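Local coordinates for uronate isomerase (Bacillus halodurans C-125, PDB 3HK8), which probably catalyses the zinc-dependent isomerisation of the uronate sugars D-glucuronate and D-galacturonate to D-fructuronate and D-tagaturonate, at residues A167-D172 and D210-M215; M25-F30 and S138-T143; F322-F327 and I350-D355; P21-H26 and L403-F408. One frame throughout, in Å; residues are numbered along the deposited sequence.

Overall arrangement
Strand 22-24 and the loop after it start two of the contacts. Contact 2 closes a loop of about 110 residues at strand 137-141, neighbour of strand 22-24 in the parallel sheet; contact 4 joins 21-26 to 403-408 near the C terminus and so encloses contacts 1 and 3. The two share Met-25 and His-26. Contacts 2, 1 and 3 follow in series: contact 1 packs strand 169-170 on helix 198-215, and contact 3 ties the loop after strand 319-321 to the loop before helix 361-386. All four have a residue at the bound hydroxamate. Zinc joins contacts 2 and 4, through the shared His-26, to contact 3, through Asp-355.

Contact 1 of 4, residues A167-D172 and D210-M215; sequences AALRLD and DWIERM. With HDL (D-arabinohydroxamic acid), chain C.
Oxygen O1A of the bound D-arabinohydroxamic acid, a ligand of the zinc ion, also takes a hydrogen bond of 2.6 Å from Arg-170 NH2; O1A lies at the edge of the guanidinium, near its plane. Arg-170 belongs to strand 169-170, part of a beta/alpha-barrel core consistent with the amidohydrolase superfamily, and helix 198-215 lies outside that strand. Bends at chi2 and chi3 (59° and 84°) turn the guanidinium back beside Asp-172, whose carboxylate meets it in plane: NH1 to OD2 is a 3.0 Å salt bridge, though weak as a hydrogen bond, and OD2 is also held by Ser-223. A leucine in place of Arg-170 would probably cost O1A this charged hydrogen-bond donor and leave Asp-172 without its salt bridge.

The neighbouring side chain, Leu-169, goes to the helix instead. With CG anti to the backbone N (chi1 179°), it crosses Trp-211 and Met-215 at about a right angle. Its CD1 packs 3.8 Å from Met-215 SD, and its CD2 lies 4.3 Å from Ile-212 CG1. Beyond it, Ala-167 CB rests 3.6 Å from the carbonyl O of Met-215 and 3.9 Å from Met-215 CB.

Contact 2 of 4, residues M25-F30 and S138-T143; sequences MHTHLF and SDVVMT. With ZN (zinc ion), chain E; HDL (D-arabinohydroxamic acid), chain C.
The hydroxyl of Thr-143 gives its proton to the carbonyl O of Thr-27, OG1 to O 2.7 Å, and Thr-27 replies through its own OG1, which donates to Val-141 O at 2.9 Å from above the carbonyl plane. A weak bond from Thr-27 N reaches the same Val-141 O. These bonds fix the loop after strand 22-24 that carries a His-X-His metal motif, as in the amidohydrolase superfamily: His-26 and His-28 both bind the zinc ion by NE2, at 2.0 Å for His-28, and Asp-355 completes the protein ligands. Thr-27 OG1, lying between the backbone N and the carbonyl carbon (chi1 76°), also accepts from Leu-29 N in an ST turn. A valine in place of Thr-27 would probably leave Leu-29 N without this acceptor and Val-141 O with little more than the weak backbone bond.

Water 1 is likely to hold His-26 in its rotation: it accepts from His-26 ND1 at 2.8 Å and donates to Met-142 O and Thr-143 OG1. Thr-143 OG1 also lies over one face of the His-28 ring. Farther out, Val-141 CB packs 3.4 Å from Met-25 O. Met-142 makes a Met-aromatic contact with Phe-30, SD to CD1 4.0 Å.

Contact 3 of 4, residues F322-F327 and I350-D355; sequences FGCWWF and IPQHSD. With ZN (zinc ion), chain E; HDL (D-arabinohydroxamic acid), chain C; CO3 (carbonate ion), chain D.
Phe-322 and Ile-350 form a single parallel beta bridge, in which Gly-323 N donates to Ile-350 O at 2.8 Å; the touching parts, 322-325 and 350-355, run 32° apart. They belong to two loops that line the zinc and ligand site, consistent with a beta/alpha barrel. Gly-323 has a positive phi and lies at the edge of the His-353 ring, where a beta carbon would collide with ND1.

Gln-352 OE1 is gripped from opposite faces of its amide, by Cys-324 N at 2.8 Å and by His-353 N at 3.1 Å. The edge of Phe-322 points at the face of the His-353 ring in an offset edge-to-face pair. That ring donates from NE2, in its own plane, to Asp-355 OD2 at 3.0 Å, approaching from above the carboxylate. This second-shell bond is likely to steady the carboxylate whose other oxygen, OD1, binds the zinc ion at 2.0 Å; water 4 donates to OD2 and accepts from Trp-326 N.

Trp-325 lies nearly coplanar with the same carboxylate (10°) and sends an almost straight hydrogen bond (177°) from NE1 to O2 of D-arabinohydroxamic acid, 2.9 Å away. Trp-326 is layered between C4 of that compound and Phe-327. A carbonate, probably from the crystallisation liquor, is held by Arg-314 and Lys-315 of the second subunit and accepts at O3 from Trp-326 NE1, 2.8 Å away.

Contact 4 of 4, residues P21-H26 and L403-F408; sequences PVTDMH and LFSRNF. With ZN (zinc ion), chain E; HDL (D-arabinohydroxamic acid), chain C.
Strand 22-24, which pairs in parallel with strand 137-141 in what is probably the barrel core, meets the C-terminal helix 393-412 here; the axes of the strand and of helix segment 403-408 lie 6.4 Å apart at closest and make an angle of 62°. A backbone bond ties the two: Thr-23 N donates to Phe-404 O at 3.1 Å, nearly straight (171°) and almost along the C=O axis. Phe-404 lies in a wider pi-type turn of the helix, at 403-406. Val-22 and Asp-24 pair by their backbones with strand 137-141, so the strand is bonded to that strand as well as to the helix.

Water 5 sits 2.6 Å from Ser-405 OG and donates to Pro-21 O, while Thr-23 OG1, 3.0 Å from Ser-405 OG, is hydrogen-bonded to Trp-409 NE1. Thr-23 also has an apolar side, its CG2 meeting Phe-408 CD2 at 3.7 Å. Met-25 CB lies over the centre of the Phe-408 ring in a CH-pi contact, 3.6 Å from its CE1. Val-22 CG2 touches Phe-404, which also makes a cation-pi contact with Lys-370. A directional backbone bond thus sets the strand against the helix, and apolar packing backs Met-25, the residue just before the zinc ligand His-26.

Contact 1 of 4, residues A167-D172 and D210-M215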
# COMPACT_ATOMS: atom_id res chain seq x y z
N ALA A 167 34.39 -18.28 18.34
CA ALA A 167 33.85 -18.13 17.00
C ALA A 167 32.35 -17.87 16.97
O ALA A 167 31.60 -18.28 17.86
CB ALA A 167 34.16 -19.38 16.18
N ALA A 168 31.92 -17.15 15.94
CA ALA A 168 30.52 -16.84 15.70
C ALA A 168 30.37 -16.97 14.19
O ALA A 168 31.11 -16.34 13.42
CB ALA A 168 30.19 -15.42 16.17
N LEU A 169 29.43 -17.80 13.76
CA LEU A 169 29.20 -18.04 12.34
C LEU A 169 28.35 -16.95 11.67
O LEU A 169 27.13 -16.93 11.82
CB LEU A 169 28.54 -19.42 12.17
CG LEU A 169 28.16 -19.92 10.76
CD1 LEU A 169 29.39 -19.94 9.84
CD2 LEU A 169 27.56 -21.31 10.88
N ARG A 170 29.01 -16.04 10.95
CA ARG A 170 28.32 -14.95 10.26
C ARG A 170 27.76 -15.48 8.95
O ARG A 170 28.48 -16.10 8.17
CB ARG A 170 29.28 -13.78 10.01
CG ARG A 170 28.63 -12.60 9.28
CD ARG A 170 27.43 -12.03 10.04
NE ARG A 170 27.86 -11.08 11.06
CZ ARG A 170 27.76 -9.76 10.96
NH1 ARG A 170 27.22 -9.19 9.89
NH2 ARG A 170 28.23 -8.99 11.93
N LEU A 171 26.48 -15.21 8.69
CA LEU A 171 25.83 -15.73 7.49
C LEU A 171 25.22 -14.76 6.48
O LEU A 171 24.41 -15.18 5.64
CB LEU A 171 24.76 -16.73 7.93
CG LEU A 171 25.33 -17.92 8.72
CD1 LEU A 171 24.19 -18.70 9.36
CD2 LEU A 171 26.15 -18.80 7.79
N ASP A 172 25.59 -13.48 6.52
CA ASP A 172 25.04 -12.49 5.60
C ASP A 172 24.95 -12.91 4.12
O ASP A 172 23.90 -12.79 3.51
CB ASP A 172 25.84 -11.18 5.72
CG ASP A 172 25.64 -10.50 7.07
OD1 ASP A 172 25.25 -11.19 8.03
OD2 ASP A 172 25.89 -9.28 7.17
N ASP A 210 28.33 -28.42 8.89
CA ASP A 210 29.76 -28.60 8.68
C ASP A 210 30.54 -27.47 9.34
O ASP A 210 31.54 -27.71 10.01
CB ASP A 210 30.11 -28.64 7.19
CG ASP A 210 29.63 -29.91 6.51
OD1 ASP A 210 29.29 -30.87 7.23
OD2 ASP A 210 29.60 -29.96 5.26
N TRP A 211 30.07 -26.24 9.16
CA TRP A 211 30.77 -25.11 9.75
C TRP A 211 30.59 -25.00 11.26
O TRP A 211 31.48 -24.50 11.95
CB TRP A 211 30.37 -23.81 9.05
CG TRP A 211 31.10 -23.66 7.76
CD1 TRP A 211 30.63 -23.94 6.51
CD2 TRP A 211 32.47 -23.27 7.61
NE1 TRP A 211 31.63 -23.74 5.58
CE2 TRP A 211 32.76 -23.33 6.23
CE3 TRP A 211 33.47 -22.87 8.50
CZ2 TRP A 211 34.03 -23.01 5.71
CZ3 TRP A 211 34.73 -22.55 7.99
CH2 TRP A 211 35.00 -22.62 6.61
N ILE A 212 29.46 -25.47 11.76
CA ILE A 212 29.23 -25.46 13.20
C ILE A 212 30.24 -26.42 13.81
O ILE A 212 30.85 -26.14 14.84
CB ILE A 212 27.79 -25.93 13.53
CG1 ILE A 212 26.79 -24.83 13.17
CG2 ILE A 212 27.68 -26.30 15.01
CD1 ILE A 212 25.34 -25.25 13.25
N GLU A 213 30.42 -27.56 13.15
CA GLU A 213 31.36 -28.57 13.62
C GLU A 213 32.80 -28.05 13.56
O GLU A 213 33.60 -28.31 14.46
CB GLU A 213 31.24 -29.83 12.75
CG GLU A 213 32.21 -30.94 13.12
CD GLU A 213 32.11 -32.14 12.19
OE1 GLU A 213 30.99 -32.67 12.02
OE2 GLU A 213 33.15 -32.55 11.63
N ARG A 214 33.11 -27.32 12.50
CA ARG A 214 34.45 -26.78 12.32
C ARG A 214 34.78 -25.59 13.23
O ARG A 214 35.88 -25.50 13.76
CB ARG A 214 34.65 -26.39 10.85
CG ARG A 214 36.09 -26.06 10.48
CD ARG A 214 36.25 -25.79 8.98
NE ARG A 214 35.96 -26.95 8.15
CZ ARG A 214 34.84 -27.13 7.45
NH1 ARG A 214 33.89 -26.21 7.46
NH2 ARG A 214 34.68 -28.22 6.71
N MET A 215 33.82 -24.67 13.41
CA MET A 215 34.04 -23.49 14.25
C MET A 215 33.62 -23.62 15.71
O MET A 215 34.21 -22.98 16.59
CB MET A 215 33.29 -22.27 13.68
CG MET A 215 33.68 -21.81 12.28
SD MET A 215 32.62 -20.40 11.73
CE MET A 215 33.66 -19.73 10.45
O1A HDL C . 28.51 -6.41 12.36
C1 HDL C . 28.14 -5.51 11.55
O1B HDL C . 27.48 -5.72 10.50
C2 HDL C . 28.52 -4.05 11.85
O2 HDL C . 28.93 -3.94 13.22
C3 HDL C . 29.66 -3.61 10.89
O3 HDL C . 30.88 -4.31 11.16
C4 HDL C . 30.00 -2.07 10.92
O4 HDL C . 30.65 -1.67 9.72
C5 HDL C . 30.91 -1.65 12.10
O5 HDL C . 32.02 -1.14 11.93
N6 HDL C . 30.44 -1.85 13.34
O6 HDL C . 29.43 -1.10 13.87

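Contact 2 of 4, residues M25-F30 and S138-T143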
# COMPACT_ATOMS: atom_id res chain seq x y z
N MET A 25 30.99 -9.93 23.50
CA MET A 25 30.27 -10.88 22.66
C MET A 25 30.06 -10.58 21.17
O MET A 25 29.38 -11.33 20.48
CB MET A 25 28.96 -11.30 23.33
CG MET A 25 28.10 -10.17 23.86
SD MET A 25 27.18 -9.35 22.57
CE MET A 25 26.02 -10.59 22.18
N HIS A 26 30.66 -9.51 20.68
CA HIS A 26 30.62 -9.20 19.26
C HIS A 26 31.70 -8.20 18.87
O HIS A 26 31.66 -7.03 19.25
CB HIS A 26 29.27 -8.65 18.80
CG HIS A 26 29.26 -8.24 17.36
ND1 HIS A 26 29.61 -9.10 16.34
CD2 HIS A 26 29.01 -7.05 16.77
CE1 HIS A 26 29.57 -8.46 15.19
NE2 HIS A 26 29.21 -7.21 15.42
N THR A 27 32.67 -8.69 18.10
CA THR A 27 33.77 -7.87 17.61
C THR A 27 34.12 -8.33 16.20
O THR A 27 33.55 -9.30 15.69
CB THR A 27 35.05 -8.03 18.46
OG1 THR A 27 35.68 -9.27 18.13
CG2 THR A 27 34.72 -8.00 19.96
N HIS A 28 35.08 -7.63 15.60
CA HIS A 28 35.57 -7.95 14.28
C HIS A 28 37.08 -8.14 14.42
O HIS A 28 37.86 -7.75 13.55
CB HIS A 28 35.23 -6.82 13.30
CG HIS A 28 33.76 -6.66 13.07
ND1 HIS A 28 33.06 -7.42 12.16
CD2 HIS A 28 32.84 -5.88 13.70
CE1 HIS A 28 31.78 -7.12 12.23
NE2 HIS A 28 31.62 -6.19 13.16
N LEU A 29 37.46 -8.73 15.55
CA LEU A 29 38.86 -9.01 15.84
C LEU A 29 39.08 -10.49 15.53
O LEU A 29 38.13 -11.25 15.38
CB LEU A 29 39.18 -8.73 17.31
CG LEU A 29 38.95 -7.28 17.75
CD1 LEU A 29 39.34 -7.11 19.22
CD2 LEU A 29 39.78 -6.36 16.86
N PHE A 30 40.35 -10.88 15.44
CA PHE A 30 40.68 -12.27 15.15
C PHE A 30 41.83 -12.75 16.03
O PHE A 30 42.67 -11.95 16.45
CB PHE A 30 41.07 -12.42 13.68
CG PHE A 30 39.94 -12.20 12.72
CD1 PHE A 30 39.03 -13.22 12.46
CD2 PHE A 30 39.78 -10.97 12.08
CE1 PHE A 30 37.96 -13.02 11.57
CE2 PHE A 30 38.72 -10.76 11.19
CZ PHE A 30 37.81 -11.79 10.93
N SER A 138 38.39 -10.73 29.05
CA SER A 138 38.80 -12.12 29.18
C SER A 138 38.42 -12.95 27.96
O SER A 138 39.12 -13.90 27.62
CB SER A 138 38.15 -12.75 30.42
OG SER A 138 36.74 -12.78 30.27
N ASP A 139 37.32 -12.60 27.30
CA ASP A 139 36.86 -13.35 26.14
C ASP A 139 36.38 -12.44 25.02
O ASP A 139 35.64 -11.48 25.25
CB ASP A 139 35.73 -14.29 26.56
CG ASP A 139 36.19 -15.32 27.58
OD1 ASP A 139 36.68 -16.40 27.17
OD2 ASP A 139 36.07 -15.03 28.79
N VAL A 140 36.81 -12.75 23.81
CA VAL A 140 36.43 -11.99 22.63
C VAL A 140 35.69 -12.91 21.69
O VAL A 140 36.12 -14.04 21.44
CB VAL A 140 37.68 -11.43 21.91
CG1 VAL A 140 37.28 -10.73 20.62
CG2 VAL A 140 38.42 -10.47 22.82
N VAL A 141 34.55 -12.45 21.19
CA VAL A 141 33.78 -13.24 20.23
C VAL A 141 34.06 -12.61 18.87
O VAL A 141 33.83 -11.41 18.67
CB VAL A 141 32.27 -13.20 20.53
CG1 VAL A 141 31.50 -13.92 19.42
CG2 VAL A 141 32.00 -13.87 21.89
N MET A 142 34.57 -13.42 17.95
CA MET A 142 34.91 -12.98 16.60
C MET A 142 33.67 -13.02 15.71
O MET A 142 32.62 -13.52 16.12
CB MET A 142 35.96 -13.92 15.97
CG MET A 142 37.27 -14.13 16.73
SD MET A 142 38.44 -15.29 15.87
CE MET A 142 37.73 -16.80 16.30
N THR A 143 33.82 -12.49 14.51
CA THR A 143 32.78 -12.53 13.48
C THR A 143 33.49 -13.33 12.39
O THR A 143 34.42 -12.82 11.75
CB THR A 143 32.42 -11.13 12.94
OG1 THR A 143 31.77 -10.36 13.96
CG2 THR A 143 31.47 -11.25 11.74
ZN ZN E . 29.81 -5.72 13.98
O1A HDL C . 28.51 -6.41 12.36
C1 HDL C . 28.14 -5.51 11.55
O1B HDL C . 27.48 -5.72 10.50
C2 HDL C . 28.52 -4.05 11.85
O2 HDL C . 28.93 -3.94 13.22
C3 HDL C . 29.66 -3.61 10.89
O3 HDL C . 30.88 -4.31 11.16
C4 HDL C . 30.00 -2.07 10.92
O4 HDL C . 30.65 -1.67 9.72
C5 HDL C . 30.91 -1.65 12.10
O5 HDL C . 32.02 -1.14 11.93
N6 HDL C . 30.44 -1.85 13.34
O6 HDL C . 29.43 -1.10 13.87
O HOH W 1 30.14 -11.84 16.40
O HOH W 2 35.96 -11.12 13.66

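Contact 3 of 4, residues F322-F327 and I350-D355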
# COMPACT_ATOMS: atom_id res chain seq x y z
N PHE A 322 21.18 -7.11 23.29
CA PHE A 322 22.55 -6.74 23.61
C PHE A 322 23.05 -5.47 22.94
O PHE A 322 22.57 -5.08 21.87
CB PHE A 322 23.50 -7.89 23.25
CG PHE A 322 23.66 -8.11 21.76
CD1 PHE A 322 24.74 -7.54 21.08
CD2 PHE A 322 22.73 -8.85 21.04
CE1 PHE A 322 24.89 -7.71 19.70
CE2 PHE A 322 22.86 -9.03 19.66
CZ PHE A 322 23.94 -8.45 18.98
N GLY A 323 24.01 -4.84 23.62
CA GLY A 323 24.68 -3.64 23.15
C GLY A 323 23.98 -2.42 22.60
O GLY A 323 22.76 -2.34 22.49
N CYS A 324 24.82 -1.43 22.30
CA CYS A 324 24.41 -0.16 21.72
C CYS A 324 25.24 -0.18 20.45
O CYS A 324 26.39 0.24 20.42
CB CYS A 324 24.80 0.98 22.65
SG CYS A 324 24.01 0.76 24.28
N TRP A 325 24.62 -0.71 19.41
CA TRP A 325 25.26 -0.92 18.13
C TRP A 325 25.51 0.23 17.15
O TRP A 325 24.60 0.99 16.80
CB TRP A 325 24.47 -2.03 17.41
CG TRP A 325 25.01 -2.49 16.09
CD1 TRP A 325 26.32 -2.71 15.77
CD2 TRP A 325 24.24 -2.88 14.95
NE1 TRP A 325 26.41 -3.22 14.49
CE2 TRP A 325 25.15 -3.34 13.97
CE3 TRP A 325 22.87 -2.89 14.66
CZ2 TRP A 325 24.74 -3.80 12.71
CZ3 TRP A 325 22.45 -3.35 13.41
CH2 TRP A 325 23.39 -3.80 12.45
N TRP A 326 26.77 0.33 16.73
CA TRP A 326 27.20 1.28 15.70
C TRP A 326 26.79 2.74 15.93
O TRP A 326 27.41 3.45 16.73
CB TRP A 326 26.60 0.77 14.39
CG TRP A 326 27.29 1.11 13.11
CD1 TRP A 326 28.10 2.17 12.85
CD2 TRP A 326 27.10 0.42 11.86
NE1 TRP A 326 28.44 2.20 11.51
CE2 TRP A 326 27.84 1.13 10.88
CE3 TRP A 326 26.39 -0.72 11.48
CZ2 TRP A 326 27.87 0.74 9.54
CZ3 TRP A 326 26.42 -1.11 10.13
CH2 TRP A 326 27.16 -0.38 9.18
N PHE A 327 25.77 3.19 15.21
CA PHE A 327 25.29 4.57 15.34
C PHE A 327 24.63 4.83 16.70
O PHE A 327 24.36 5.97 17.05
CB PHE A 327 24.31 4.91 14.21
CG PHE A 327 24.89 4.69 12.83
CD1 PHE A 327 26.11 5.28 12.47
CD2 PHE A 327 24.25 3.87 11.92
CE1 PHE A 327 26.67 5.05 11.20
CE2 PHE A 327 24.80 3.63 10.65
CZ PHE A 327 26.02 4.23 10.29
N ILE A 350 22.30 -7.70 28.10
CA ILE A 350 23.73 -7.50 27.90
C ILE A 350 23.87 -6.06 27.43
O ILE A 350 23.61 -5.76 26.27
CB ILE A 350 24.27 -8.47 26.83
CG1 ILE A 350 24.02 -9.91 27.28
CG2 ILE A 350 25.76 -8.22 26.59
CD1 ILE A 350 24.34 -10.96 26.22
N PRO A 351 24.28 -5.16 28.33
CA PRO A 351 24.44 -3.74 28.00
C PRO A 351 25.34 -3.33 26.84
O PRO A 351 25.01 -2.39 26.11
CB PRO A 351 24.87 -3.12 29.34
CG PRO A 351 25.54 -4.25 30.06
CD PRO A 351 24.65 -5.42 29.73
N GLN A 352 26.45 -4.02 26.64
CA GLN A 352 27.34 -3.59 25.59
C GLN A 352 28.25 -4.64 24.98
O GLN A 352 28.45 -5.72 25.54
CB GLN A 352 28.20 -2.42 26.13
CG GLN A 352 29.08 -1.73 25.11
CD GLN A 352 28.28 -0.98 24.04
OE1 GLN A 352 27.47 -1.57 23.32
NE2 GLN A 352 28.52 0.33 23.93
N HIS A 353 28.77 -4.30 23.80
CA HIS A 353 29.74 -5.10 23.05
C HIS A 353 30.56 -4.01 22.36
O HIS A 353 30.06 -2.90 22.18
CB HIS A 353 29.06 -6.03 22.03
CG HIS A 353 28.42 -5.32 20.88
ND1 HIS A 353 27.11 -4.88 20.91
CD2 HIS A 353 28.90 -4.98 19.66
CE1 HIS A 353 26.82 -4.30 19.76
NE2 HIS A 353 27.89 -4.35 18.98
N SER A 354 31.81 -4.29 22.00
CA SER A 354 32.65 -3.27 21.38
C SER A 354 32.54 -3.13 19.87
O SER A 354 32.63 -2.02 19.35
CB SER A 354 34.12 -3.52 21.71
OG SER A 354 34.61 -4.62 20.97
N ASP A 355 32.35 -4.24 19.17
CA ASP A 355 32.27 -4.23 17.72
C ASP A 355 33.63 -3.77 17.18
O ASP A 355 33.73 -3.24 16.08
CB ASP A 355 31.19 -3.26 17.24
CG ASP A 355 30.29 -3.87 16.18
OD1 ASP A 355 30.82 -4.46 15.22
OD2 ASP A 355 29.06 -3.76 16.32
ZN ZN E . 29.81 -5.72 13.98
O1A HDL C . 28.51 -6.41 12.36
C1 HDL C . 28.14 -5.51 11.55
O1B HDL C . 27.48 -5.72 10.50
C2 HDL C . 28.52 -4.05 11.85
O2 HDL C . 28.93 -3.94 13.22
C3 HDL C . 29.66 -3.61 10.89
O3 HDL C . 30.88 -4.31 11.16
C4 HDL C . 30.00 -2.07 10.92
O4 HDL C . 30.65 -1.67 9.72
C5 HDL C . 30.91 -1.65 12.10
O5 HDL C . 32.02 -1.14 11.93
N6 HDL C . 30.44 -1.85 13.34
O6 HDL C . 29.43 -1.10 13.87
C CO3 D . 30.16 5.17 9.59
O1 CO3 D . 29.46 6.27 9.50
O2 CO3 D . 31.47 5.23 9.58
O3 CO3 D . 29.56 4.01 9.65
O HOH W 3 28.53 -1.44 20.53
O HOH W 4 28.72 -1.21 17.61

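Contact 4 of 4, residues P21-H26 and L403-F408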
# COMPACT_ATOMS: atom_id res chain seq x y z
N PRO A 21 36.12 -8.89 34.69
CA PRO A 21 36.65 -9.31 33.39
C PRO A 21 35.50 -9.30 32.39
O PRO A 21 34.42 -9.82 32.66
CB PRO A 21 37.18 -10.72 33.66
CG PRO A 21 37.56 -10.66 35.10
CD PRO A 21 36.38 -9.92 35.71
N VAL A 22 35.73 -8.71 31.23
CA VAL A 22 34.70 -8.60 30.22
C VAL A 22 34.69 -9.65 29.13
O VAL A 22 35.74 -10.05 28.61
CB VAL A 22 34.78 -7.21 29.52
CG1 VAL A 22 33.70 -7.10 28.44
CG2 VAL A 22 34.66 -6.10 30.55
N THR A 23 33.49 -10.10 28.77
CA THR A 23 33.32 -11.01 27.66
C THR A 23 32.71 -10.10 26.60
O THR A 23 31.58 -9.62 26.76
CB THR A 23 32.34 -12.17 27.95
OG1 THR A 23 32.97 -13.14 28.80
CG2 THR A 23 31.94 -12.86 26.64
N ASP A 24 33.47 -9.81 25.55
CA ASP A 24 33.02 -8.96 24.46
C ASP A 24 32.32 -9.90 23.48
O ASP A 24 32.99 -10.57 22.68
CB ASP A 24 34.23 -8.30 23.80
CG ASP A 24 33.87 -7.03 23.07
OD1 ASP A 24 32.73 -6.93 22.56
OD2 ASP A 24 34.73 -6.14 23.01
N MET A 25 30.99 -9.93 23.50
CA MET A 25 30.27 -10.88 22.66
C MET A 25 30.06 -10.58 21.17
O MET A 25 29.38 -11.33 20.48
CB MET A 25 28.96 -11.30 23.33
CG MET A 25 28.10 -10.17 23.86
SD MET A 25 27.18 -9.35 22.57
CE MET A 25 26.02 -10.59 22.18
N HIS A 26 30.66 -9.51 20.68
CA HIS A 26 30.62 -9.20 19.26
C HIS A 26 31.70 -8.20 18.87
O HIS A 26 31.66 -7.03 19.25
CB HIS A 26 29.27 -8.65 18.80
CG HIS A 26 29.26 -8.24 17.36
ND1 HIS A 26 29.61 -9.10 16.34
CD2 HIS A 26 29.01 -7.05 16.77
CE1 HIS A 26 29.57 -8.46 15.19
NE2 HIS A 26 29.21 -7.21 15.42
N LEU A 403 25.95 -8.72 33.95
CA LEU A 403 25.90 -7.74 32.87
C LEU A 403 27.06 -7.85 31.88
O LEU A 403 26.85 -7.88 30.67
CB LEU A 403 25.88 -6.31 33.45
CG LEU A 403 24.64 -5.94 34.26
CD1 LEU A 403 24.83 -4.58 34.91
CD2 LEU A 403 23.41 -5.92 33.35
N PHE A 404 28.28 -7.93 32.40
CA PHE A 404 29.46 -7.98 31.53
C PHE A 404 29.94 -9.35 31.07
O PHE A 404 30.82 -9.42 30.21
CB PHE A 404 30.61 -7.24 32.21
CG PHE A 404 30.40 -5.76 32.32
CD1 PHE A 404 30.73 -4.92 31.26
CD2 PHE A 404 29.81 -5.21 33.45
CE1 PHE A 404 30.49 -3.55 31.34
CE2 PHE A 404 29.56 -3.84 33.53
CZ PHE A 404 29.90 -3.01 32.47
N SER A 405 29.36 -10.43 31.58
CA SER A 405 29.85 -11.74 31.16
C SER A 405 28.92 -12.95 31.30
O SER A 405 28.69 -13.67 30.34
CB SER A 405 31.16 -12.02 31.90
OG SER A 405 31.74 -13.24 31.48
N ARG A 406 28.38 -13.16 32.49
CA ARG A 406 27.52 -14.32 32.75
C ARG A 406 26.21 -14.42 31.99
O ARG A 406 25.81 -15.52 31.59
CB ARG A 406 27.24 -14.44 34.25
CG ARG A 406 28.50 -14.65 35.09
CD ARG A 406 28.19 -14.69 36.58
NE ARG A 406 29.41 -14.75 37.37
CZ ARG A 406 29.46 -14.59 38.70
NH1 ARG A 406 28.35 -14.36 39.39
NH2 ARG A 406 30.63 -14.64 39.33
N ASN A 407 25.52 -13.30 31.79
CA ASN A 407 24.26 -13.36 31.06
C ASN A 407 24.48 -13.94 29.67
O ASN A 407 23.68 -14.74 29.20
CB ASN A 407 23.61 -11.98 30.94
CG ASN A 407 23.03 -11.48 32.25
OD1 ASN A 407 22.79 -12.27 33.17
ND2 ASN A 407 22.79 -10.18 32.34
N PHE A 408 25.57 -13.55 29.03
CA PHE A 408 25.88 -14.05 27.70
C PHE A 408 26.16 -15.55 27.71
O PHE A 408 25.53 -16.32 26.98
CB PHE A 408 27.10 -13.32 27.11
CG PHE A 408 27.56 -13.90 25.79
CD1 PHE A 408 26.76 -13.78 24.65
CD2 PHE A 408 28.76 -14.60 25.70
CE1 PHE A 408 27.15 -14.37 23.44
CE2 PHE A 408 29.16 -15.19 24.50
CZ PHE A 408 28.35 -15.07 23.37
ZN ZN E . 29.81 -5.72 13.98
O1A HDL C . 28.51 -6.41 12.36
C1 HDL C . 28.14 -5.51 11.55
O1B HDL C . 27.48 -5.72 10.50
C2 HDL C . 28.52 -4.05 11.85
O2 HDL C . 28.93 -3.94 13.22
C3 HDL C . 29.66 -3.61 10.89
O3 HDL C . 30.88 -4.31 11.16
C4 HDL C . 30.00 -2.07 10.92
O4 HDL C . 30.65 -1.67 9.72
C5 HDL C . 30.91 -1.65 12.10
O5 HDL C . 32.02 -1.14 11.93
N6 HDL C . 30.44 -1.85 13.34
O6 HDL C . 29.43 -1.10 13.87
O HOH W 5 34.25 -12.55 31.35